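Local coordinates for tubulin-like protein CetZ2 (Haloferax volcanii, PDB 4B45) that binds GTP, has GTPase activity and takes part in controlling cell shape as a tubulin-like cytoskeletal protein of archaea, at residues 219-225 / 313-319; 127-133 / 157-163. All coordinates share one frame; numbering follows the deposited sequence.

Interaction 1. Residues 219-225 / 313-319; sequences SGGIAAL and LVLLGGV
Ala224 and Leu316 face each other as an antiparallel hydrogen-bonded pair: Leu316 N gives to Ala224 O at 2.8 Å in an almost straight bond (177° at the hydrogen), and Ala224 N returns one to Leu316 O. Next to them Leu225 and Leu315 form a non-hydrogen-bonded pair, and Leu225 lays its CD1 alongside Leu315 CB at 3.9 Å. With CG anti to the backbone N (chi1 176°), Leu315 sends its CD1 back across the strand gap to within 3.5 Å of Ala224 O. On the sheet face of Ala224 and Leu316, Val319 CG2 stands 4.3 Å from Ala224 CB, while Val319 CB meets Ile222 CG2 at 4.2 Å.

Where the chain turns a corner at Gly318, the bond from Val319 N to Ile222 O (2.8 Å) keeps the strands joined. Two waters extend the link: one accepts from Gly318 N and is also hydrogen-bonded to Gly220 O, the other accepts from Ile222 N and donates to Val319 O. Positive phi at Gly220, Gly221 and Gly318 suits glycine at these bends.

Farther out, Leu217 of helix 210-217 touches Ala223 and Leu315, and Ala260 touches Ala224 and Val319. With strand axes at 172°, this is an antiparallel strand pair within the C-terminal domain of the tubulin/FtsZ fold.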
loop_
_atom_site.group_PDB
_atom_site.type_symbol
_atom_site.label_atom_id
_atom_site.label_comp_id
_atom_site.label_asym_id
_atom_site.label_seq_id
_atom_site.Cartn_x
_atom_site.Cartn_y
_atom_site.Cartn_z
ATOM N N SER A 219 4.587 -12.563 8.571
ATOM C CA SER A 219 5.494 -12.213 9.656
ATOM C C SER A 219 5.047 -10.968 10.438
ATOM O O SER A 219 5.374 -10.812 11.618
ATOM C CB SER A 219 6.897 -12.001 9.091
ATOM O OG SER A 219 6.832 -11.426 7.796
ATOM N N GLY A 220 4.305 -10.080 9.783
ATOM C CA GLY A 220 3.813 -8.889 10.450
ATOM C C GLY A 220 4.731 -7.682 10.362
ATOM O O GLY A 220 5.762 -7.689 9.672
ATOM N N GLY A 221 4.336 -6.620 11.055
ATOM C CA GLY A 221 5.107 -5.392 11.095
ATOM C C GLY A 221 5.095 -4.652 9.777
ATOM O O GLY A 221 4.167 -4.788 8.982
ATOM N N ILE A 222 6.149 -3.882 9.531
ATOM C CA ILE A 222 6.179 -2.997 8.378
ATOM C C ILE A 222 6.503 -3.729 7.086
ATOM O O ILE A 222 7.392 -4.584 7.046
ATOM C CB ILE A 222 7.173 -1.836 8.603
ATOM C CG1 ILE A 222 6.630 -0.891 9.671
ATOM C CG2 ILE A 222 7.394 -1.063 7.328
ATOM C CD1 ILE A 222 7.620 0.149 10.108
ATOM N N ALA A 223 5.774 -3.401 6.022
ATOM C CA ALA A 223 6.107 -3.942 4.714
ATOM C C ALA A 223 6.357 -2.832 3.698
ATOM O O ALA A 223 5.922 -1.677 3.885
ATOM C CB ALA A 223 5.025 -4.903 4.230
ATOM N N ALA A 224 7.085 -3.178 2.635
ATOM C CA ALA A 224 7.341 -2.231 1.557
ATOM C C ALA A 224 7.116 -2.897 0.220
ATOM O O ALA A 224 7.197 -4.127 0.093
ATOM C CB ALA A 224 8.750 -1.657 1.652
ATOM N N LEU A 225 6.815 -2.094 -0.790
ATOM C CA LEU A 225 6.525 -2.658 -2.096
ATOM C C LEU A 225 7.357 -1.969 -3.149
ATOM O O LEU A 225 7.191 -0.784 -3.381
ATOM C CB LEU A 225 5.037 -2.544 -2.433
ATOM C CG LEU A 225 4.643 -3.238 -3.749
ATOM C CD1 LEU A 225 5.108 -4.714 -3.769
ATOM C CD2 LEU A 225 3.136 -3.148 -4.044
ATOM N N LEU A 313 8.302 -6.634 -9.419
ATOM C CA LEU A 313 7.466 -6.108 -8.369
ATOM C C LEU A 313 7.878 -6.916 -7.162
ATOM O O LEU A 313 7.695 -8.135 -7.141
ATOM C CB LEU A 313 6.013 -6.365 -8.722
ATOM C CG LEU A 313 4.899 -5.815 -7.846
ATOM C CD1 LEU A 313 4.810 -4.293 -7.998
ATOM C CD2 LEU A 313 3.590 -6.484 -8.246
ATOM N N VAL A 314 8.494 -6.259 -6.185
ATOM C CA VAL A 314 9.012 -6.964 -5.013
ATOM C C VAL A 314 8.370 -6.509 -3.709
ATOM O O VAL A 314 8.567 -5.377 -3.286
ATOM C CB VAL A 314 10.522 -6.780 -4.879
ATOM C CG1 VAL A 314 11.015 -7.491 -3.639
ATOM C CG2 VAL A 314 11.235 -7.326 -6.126
ATOM N N LEU A 315 7.624 -7.410 -3.072
ATOM C CA LEU A 315 7.020 -7.158 -1.770
ATOM C C LEU A 315 7.996 -7.594 -0.695
ATOM O O LEU A 315 8.511 -8.710 -0.741
ATOM C CB LEU A 315 5.705 -7.946 -1.627
ATOM C CG LEU A 315 4.996 -7.847 -0.267
ATOM C CD1 LEU A 315 4.567 -6.400 0.042
ATOM C CD2 LEU A 315 3.802 -8.819 -0.161
ATOM N N LEU A 316 8.275 -6.706 0.255
ATOM C CA LEU A 316 9.163 -7.028 1.363
ATOM C C LEU A 316 8.386 -6.991 2.662
ATOM O O LEU A 316 7.836 -5.952 3.032
ATOM C CB LEU A 316 10.312 -6.026 1.423
ATOM C CG LEU A 316 11.128 -5.917 0.133
ATOM C CD1 LEU A 316 11.635 -4.515 -0.069
ATOM C CD2 LEU A 316 12.287 -6.896 0.173
ATOM N N GLY A 317 8.348 -8.113 3.367
ATOM C CA GLY A 317 7.580 -8.186 4.597
ATOM C C GLY A 317 8.506 -8.200 5.790
ATOM O O GLY A 317 9.625 -8.706 5.700
ATOM N N GLY A 318 8.058 -7.629 6.905
ATOM C CA GLY A 318 8.878 -7.575 8.110
ATOM C C GLY A 318 10.137 -6.753 7.922
ATOM O O GLY A 318 11.240 -7.208 8.216
ATOM N N VAL A 319 9.969 -5.537 7.413
ATOM C CA VAL A 319 11.091 -4.640 7.169
ATOM C C VAL A 319 11.678 -4.122 8.479
ATOM O O VAL A 319 10.941 -3.806 9.414
ATOM C CB VAL A 319 10.634 -3.466 6.307
ATOM C CG1 VAL A 319 11.732 -2.410 6.191
ATOM C CG2 VAL A 319 10.177 -3.979 4.932
HETATM O O HOH W 1 5.156 -7.216 7.023
HETATM O O HOH W 2 8.866 -4.536 10.702
#

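Interaction 2. Residues 127-133 / 157-163. With GSP (5'-guanosine-diphosphate-monothiophosphate), chain C.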
loop_
_atom_site.group_PDB
_atom_site.type_symbol
_atom_site.label_atom_id
_atom_site.label_comp_id
_atom_site.label_asym_id
_atom_site.label_seq_id
_atom_site.Cartn_x
_atom_site.Cartn_y
_atom_site.Cartn_z
ATOM N N VAL A 127 -6.052 -8.663 7.888
ATOM C CA VAL A 127 -6.358 -7.236 7.820
ATOM C C VAL A 127 -5.048 -6.453 7.731
ATOM O O VAL A 127 -4.222 -6.493 8.644
ATOM C CB VAL A 127 -7.202 -6.783 9.023
ATOM C CG1 VAL A 127 -7.594 -5.316 8.877
ATOM C CG2 VAL A 127 -8.451 -7.663 9.148
ATOM N N TYR A 128 -4.847 -5.785 6.601
ATOM C CA TYR A 128 -3.640 -5.009 6.365
ATOM C C TYR A 128 -3.970 -3.536 6.447
ATOM O O TYR A 128 -5.082 -3.136 6.115
ATOM C CB TYR A 128 -3.099 -5.295 4.962
ATOM C CG TYR A 128 -2.761 -6.748 4.716
ATOM C CD1 TYR A 128 -1.983 -7.459 5.621
ATOM C CD2 TYR A 128 -3.228 -7.415 3.581
ATOM C CE1 TYR A 128 -1.668 -8.800 5.400
ATOM C CE2 TYR A 128 -2.921 -8.756 3.361
ATOM C CZ TYR A 128 -2.137 -9.439 4.274
ATOM O OH TYR A 128 -1.813 -10.771 4.069
ATOM N N VAL A 129 -3.008 -2.730 6.884
ATOM C CA VAL A 129 -3.125 -1.289 6.771
ATOM C C VAL A 129 -2.203 -0.822 5.655
ATOM O O VAL A 129 -1.010 -1.147 5.637
ATOM C CB VAL A 129 -2.757 -0.559 8.086
ATOM C CG1 VAL A 129 -2.615 0.968 7.859
ATOM C CG2 VAL A 129 -3.787 -0.841 9.165
ATOM N N LEU A 130 -2.769 -0.102 4.694
ATOM C CA LEU A 130 -1.963 0.609 3.714
ATOM C C LEU A 130 -1.796 2.018 4.275
ATOM O O LEU A 130 -2.728 2.842 4.233
ATOM C CB LEU A 130 -2.654 0.603 2.347
ATOM C CG LEU A 130 -1.996 1.332 1.178
ATOM C CD1 LEU A 130 -0.557 0.844 0.909
ATOM C CD2 LEU A 130 -2.880 1.170 -0.069
ATOM N N GLY A 131 -0.631 2.276 4.863
ATOM C CA GLY A 131 -0.428 3.508 5.608
ATOM C C GLY A 131 0.459 4.520 4.914
ATOM O O GLY A 131 1.549 4.175 4.440
ATOM N N ILE A 132 0.002 5.771 4.865
ATOM C CA ILE A 132 0.798 6.857 4.267
ATOM C C ILE A 132 1.596 7.633 5.304
ATOM O O ILE A 132 1.033 8.259 6.217
ATOM C CB ILE A 132 -0.073 7.838 3.471
ATOM C CG1 ILE A 132 -0.699 7.134 2.267
ATOM C CG2 ILE A 132 0.747 9.036 3.002
ATOM C CD1 ILE A 132 -2.046 7.718 1.860
ATOM N N LEU A 133 2.917 7.585 5.157
ATOM C CA LEU A 133 3.832 8.298 6.035
ATOM C C LEU A 133 3.937 9.756 5.576
ATOM O O LEU A 133 4.046 10.017 4.381
ATOM C CB LEU A 133 5.202 7.622 5.974
ATOM C CG LEU A 133 6.085 7.625 7.219
ATOM C CD1 LEU A 133 5.403 6.882 8.355
ATOM C CD2 LEU A 133 7.444 7.003 6.890
ATOM N N ALA A 157 -2.635 -4.612 13.280
ATOM C CA ALA A 157 -2.856 -5.106 11.923
ATOM C C ALA A 157 -2.022 -6.353 11.659
ATOM O O ALA A 157 -1.091 -6.663 12.408
ATOM C CB ALA A 157 -2.521 -4.015 10.899
ATOM N N ASP A 158 -2.343 -7.075 10.596
ATOM C CA ASP A 158 -1.549 -8.256 10.270
ATOM C C ASP A 158 -0.269 -7.830 9.587
ATOM O O ASP A 158 0.748 -8.505 9.701
ATOM C CB ASP A 158 -2.330 -9.255 9.431
ATOM C CG ASP A 158 -3.324 -10.033 10.258
ATOM O OD1 ASP A 158 -2.883 -10.881 11.065
ATOM O OD2 ASP A 158 -4.543 -9.779 10.127
ATOM N N ALA A 159 -0.332 -6.701 8.883
ATOM C CA ALA A 159 0.863 -5.999 8.435
ATOM C C ALA A 159 0.527 -4.581 8.006
ATOM O O ALA A 159 -0.614 -4.266 7.655
ATOM C CB ALA A 159 1.564 -6.747 7.295
ATOM N N VAL A 160 1.544 -3.730 8.031
ATOM C CA VAL A 160 1.403 -2.354 7.610
ATOM C C VAL A 160 2.299 -2.089 6.405
ATOM O O VAL A 160 3.508 -1.963 6.540
ATOM C CB VAL A 160 1.744 -1.393 8.773
ATOM C CG1 VAL A 160 1.582 0.072 8.339
ATOM C CG2 VAL A 160 0.845 -1.695 9.959
ATOM N N LEU A 161 1.695 -2.008 5.223
ATOM C CA LEU A 161 2.421 -1.645 4.018
ATOM C C LEU A 161 2.558 -0.112 3.974
ATOM O O LEU A 161 1.564 0.615 3.916
ATOM C CB LEU A 161 1.677 -2.183 2.788
ATOM C CG LEU A 161 2.148 -1.757 1.393
ATOM C CD1 LEU A 161 3.609 -2.097 1.187
ATOM C CD2 LEU A 161 1.259 -2.381 0.285
ATOM N N LEU A 162 3.786 0.382 4.019
ATOM C CA LEU A 162 4.003 1.820 4.145
ATOM C C LEU A 162 4.315 2.505 2.830
ATOM O O LEU A 162 5.114 2.018 2.029
ATOM C CB LEU A 162 5.138 2.114 5.126
ATOM C CG LEU A 162 4.861 2.043 6.628
ATOM C CD1 LEU A 162 6.125 2.443 7.409
ATOM C CD2 LEU A 162 3.674 2.939 7.003
ATOM N N VAL A 163 3.684 3.654 2.634
ATOM C CA VAL A 163 3.992 4.547 1.535
ATOM C C VAL A 163 4.609 5.816 2.094
ATOM O O VAL A 163 3.975 6.542 2.869
ATOM C CB VAL A 163 2.706 4.959 0.794
ATOM C CG1 VAL A 163 3.024 5.977 -0.295
ATOM C CG2 VAL A 163 2.008 3.742 0.234
HETATM P PG GSP C . -7.495 15.969 9.393
HETATM O O3B GSP C . -7.957 14.447 9.186
HETATM S S1G GSP C . -5.453 16.301 9.402
HETATM O O2G GSP C . -8.144 16.874 8.306
HETATM O O3G GSP C . -7.958 16.297 10.756
HETATM P PB GSP C . -7.529 13.454 8.011
HETATM O O1B GSP C . -8.567 13.315 6.924
HETATM O O2B GSP C . -7.324 12.079 8.632
HETATM P PA GSP C . -5.601 13.420 5.972
HETATM O O1A GSP C . -5.661 14.459 4.884
HETATM O O2A GSP C . -6.235 12.159 5.445
HETATM O O3A GSP C . -6.199 13.936 7.327
HETATM O "O5'" GSP C . -4.134 13.022 6.289
HETATM C "C5'" GSP C . -3.074 13.915 6.226
HETATM C "C4'" GSP C . -1.834 13.275 5.765
HETATM O "O4'" GSP C . -2.058 12.576 4.577
HETATM C "C3'" GSP C . -0.774 14.257 5.463
HETATM O "O3'" GSP C . 0.421 13.613 5.685
HETATM C "C2'" GSP C . -0.922 14.532 4.037
HETATM O "O2'" GSP C . 0.311 14.866 3.497
HETATM C "C1'" GSP C . -1.340 13.246 3.511
HETATM N N9 GSP C . -2.228 13.283 2.366
HETATM C C8 GSP C . -3.321 14.040 2.224
HETATM N N7 GSP C . -3.909 13.750 1.047
HETATM C C5 GSP C . -3.176 12.775 0.431
HETATM C C6 GSP C . -3.327 12.083 -0.801
HETATM O O6 GSP C . -4.370 12.354 -1.668
HETATM N N1 GSP C . -2.401 11.150 -1.130
HETATM C C2 GSP C . -1.372 10.876 -0.298
HETATM N N2 GSP C . -0.410 9.849 -0.715
HETATM N N3 GSP C . -1.195 11.498 0.878
HETATM C C4 GSP C . -2.102 12.472 1.262
#
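Asp158 reaches back to the start of strand 127-133 and grips Val127 twice. Its CB sits 3.4 Å from Val127 O, and its CG, anti to the carbonyl carbon (chi1 -76°), carries the carboxylate toward the Val127 amide. At the tip, OD2 accepts from Val127 N at 2.9 Å, on the anti side and 18° out of the carboxylate plane. The backbone closes the pair, Asp158 N giving to Val127 O. Without the carboxylate, as with an alanine here, the Val127 amide would probably lose its side-chain acceptor, and only the backbone bond from Asp158 N to Val127 O would still hold this end.

The Tyr128 ring and that carboxylate are turned 83° apart. CE1 of the ring lies 4.1 Å from Asp158 CB. The ring edge meets Ala159 N in plane, with CD1 3.7 Å from that nitrogen, and CD1 also packs on the Ala159 methyl.

Beyond this end, the strands run parallel in register, and their axes come to 4.7 Å at their closest. Val129 N, Gly131 N and Leu133 N donate to Ala159 O, Leu161 O and Val163 O, while Leu161 N and Val163 N donate to Val129 O and Gly131 O. Leu130 and Leu161 run alongside each other in the same direction, CD1 to CD2 3.8 Å. On the face of Val129, Val160 and Leu162, Gly131 offers no side chain, and Leu162 CD2 comes to 3.6 Å from Gly131 O; Val153 of helix 140-156 touches Val129 and Val160 there.

At the far end, Ile132 presents CD1 to the guanine, 3.7 Å from N2 of the bound GTP analogue, and also touches Ala11 and Asn165, both GTP-binding residues. The arrangement is a beta-alpha-beta crossover, with helix 140-156 joining neighbouring parallel strands of the Rossmann-like GTPase domain.

Interactions 1 and 2, with centres about 10 Å apart, are consecutive steps across one mixed sheet, since strand 222-231 neighbours strand 159-164. Probable hydrogen bonds join them: Ala223 N to Val160 O at 2.7 Å and Leu162 N to Ala223 O at 3.0 Å. Packing adds to the seam, Gly221 O lying 3.7 Å from Ala159 CB. The join thus makes the sheet continuous between the GTPase and C-terminal domains. Only interaction 2 touches the nucleotide, through Ile132; in interaction 1 the side chain of Leu225 stays about 14 Å from the bound GTP analogue (GSP), nearest atoms. Ser256 spans both, hydrogen-bonding through OG to Leu225 N and Leu162 O.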